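Side-chain contact in attaching and effacing protein, pathogenesis factor (Escherichia coli, PDB 4E9L), which probably acts as a surface adhesin of the intimin/invasin family, this chain being a run of immunoglobulin-like domains from the longer protein: residues V377-R380 with N385-A388. Sequence-based numbering, arbitrary orientation.
Sequences VMPR and NAVA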
ATOM      1  N   VAL A 377     -17.013 -32.391 -25.754  1.00 15.68           N
ATOM      2  CA  VAL A 377     -16.456 -31.058 -25.960  1.00 13.92           C
ATOM      3  C   VAL A 377     -16.164 -30.392 -24.602  1.00 18.41           C
ATOM      4  O   VAL A 377     -17.097 -30.100 -23.843  1.00 17.79           O
ATOM      5  CB  VAL A 377     -17.393 -30.187 -26.864  1.00 15.80           C
ATOM      6  CG1 VAL A 377     -16.814 -28.802 -27.093  1.00 16.09           C
ATOM      7  CG2 VAL A 377     -17.672 -30.858 -28.201  1.00 14.49           C
ATOM      8  N   MET A 378     -14.880 -30.142 -24.316  1.00 15.11           N
ATOM      9  CA  MET A 378     -14.498 -29.527 -23.052  1.00 16.09           C
ATOM     10  C   MET A 378     -13.981 -28.114 -23.274  1.00 20.03           C
ATOM     11  O   MET A 378     -12.880 -27.933 -23.818  1.00 20.05           O
ATOM     12  CB  MET A 378     -13.506 -30.405 -22.250  1.00 19.06           C
ATOM     13  CG  MET A 378     -13.023 -29.766 -20.925  1.00 21.61           C
ATOM     14  SD  MET A 378     -14.326 -29.221 -19.756  1.00 25.30           S
ATOM     15  CE  MET A 378     -14.953 -30.844 -19.179  1.00 20.98           C
ATOM     16  N   PRO A 379     -14.785 -27.090 -22.898  1.00 16.67           N
ATOM     17  CA  PRO A 379     -14.315 -25.709 -23.041  1.00 15.36           C
ATOM     18  C   PRO A 379     -13.135 -25.469 -22.092  1.00 19.81           C
ATOM     19  O   PRO A 379     -13.021 -26.112 -21.027  1.00 18.95           O
ATOM     20  CB  PRO A 379     -15.530 -24.870 -22.650  1.00 16.40           C
ATOM     21  CG  PRO A 379     -16.290 -25.727 -21.715  1.00 22.23           C
ATOM     22  CD  PRO A 379     -16.106 -27.133 -22.232  1.00 18.72           C
ATOM     23  N   ARG A 380     -12.264 -24.556 -22.496  1.00 16.76           N
ATOM     24  CA  ARG A 380     -11.062 -24.207 -21.755  1.00 18.24           C
ATOM     25  C   ARG A 380     -10.972 -22.704 -21.579  1.00 22.94           C
ATOM     26  O   ARG A 380     -11.224 -21.943 -22.528  1.00 20.42           O
ATOM     27  CB  ARG A 380      -9.812 -24.720 -22.515  1.00 21.46           C
ATOM     28  CG  ARG A 380      -9.590 -26.218 -22.407  1.00 28.16           C
ATOM     29  CD  ARG A 380      -8.809 -26.492 -21.141  1.00 35.23           C
ATOM     30  NE  ARG A 380      -8.686 -27.916 -20.857  1.00 46.00           N
ATOM     31  CZ  ARG A 380      -7.594 -28.630 -21.090  1.00 59.83           C
ATOM     32  NH1 ARG A 380      -6.520 -28.058 -21.622  1.00 47.74           N
ATOM     33  NH2 ARG A 380      -7.566 -29.925 -20.796  1.00 44.19           N
ATOM     34  N   ASN A 385     -10.233 -26.593 -17.423  1.00 22.37           N
ATOM     35  CA  ASN A 385     -11.568 -27.055 -17.811  1.00 21.78           C
ATOM     36  C   ASN A 385     -12.563 -26.019 -17.309  1.00 24.68           C
ATOM     37  O   ASN A 385     -12.479 -25.587 -16.159  1.00 25.03           O
ATOM     38  CB  ASN A 385     -11.892 -28.419 -17.213  1.00 19.64           C
ATOM     39  CG  ASN A 385     -11.135 -29.558 -17.849  1.00 34.00           C
ATOM     40  OD1 ASN A 385     -10.355 -29.396 -18.792  1.00 24.24           O
ATOM     41  ND2 ASN A 385     -11.353 -30.739 -17.332  1.00 28.40           N
ATOM     42  N   ALA A 386     -13.437 -25.559 -18.192  1.00 20.28           N
ATOM     43  CA  ALA A 386     -14.345 -24.465 -17.882  1.00 20.20           C
ATOM     44  C   ALA A 386     -15.774 -24.883 -17.484  1.00 24.60           C
ATOM     45  O   ALA A 386     -16.569 -24.029 -17.085  1.00 25.07           O
ATOM     46  CB  ALA A 386     -14.353 -23.481 -19.041  1.00 20.65           C
ATOM     47  N   VAL A 387     -16.105 -26.178 -17.598  1.00 20.15           N
ATOM     48  CA  VAL A 387     -17.404 -26.712 -17.149  1.00 19.44           C
ATOM     49  C   VAL A 387     -17.162 -27.961 -16.308  1.00 23.33           C
ATOM     50  O   VAL A 387     -16.090 -28.554 -16.416  1.00 22.67           O
ATOM     51  CB  VAL A 387     -18.466 -26.945 -18.252  1.00 22.02           C
ATOM     52  CG1 VAL A 387     -18.904 -25.620 -18.892  1.00 21.63           C
ATOM     53  CG2 VAL A 387     -17.976 -27.954 -19.294  1.00 21.81           C
ATOM     54  N   ALA A 388     -18.135 -28.353 -15.475  1.00 19.84           N
ATOM     55  CA  ALA A 388     -17.986 -29.548 -14.624  1.00 20.75           C
ATOM     56  C   ALA A 388     -17.901 -30.840 -15.478  1.00 23.30           C
ATOM     57  O   ALA A 388     -17.053 -31.708 -15.227  1.00 23.30           O
ATOM     58  CB  ALA A 388     -19.153 -29.647 -13.645  1.00 21.61           C
TER
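P379 packs against A386 and V387 where an antiparallel hairpin turns back at one end of an immunoglobulin-like, invasin-type β-sandwich domain. This is the tight, buried side. P379 CD meets V387 CG2 at 3.6 Å, the proline ring and the valine crossing at about a right angle, while P379 CG lies 4.0 Å from A386 CB. L301 touches P379 and F318 touches both A386 and V387, tying the apolar patch to strands 300-303 and 313-319. Backbone A386 N donates to P379 O (2.9 Å), holding the loop against the strand. R380 and N385 form a non-hydrogen-bonded antiparallel pair, their side chains running alongside each other on the more open side, where N385 is exposed. Between the two regions M378 lies across N385. With CG anti to the backbone N (chi1 178°), then bent at chi2 and chi3, its thioether comes within 3.6 Å of N385 CB at SD and also meets V387 CG2. On the open side R380 NE donates to N385 OD1 at 3.0 Å, in the amide carbonyl plane but tilted 19° from the guanidinium plane.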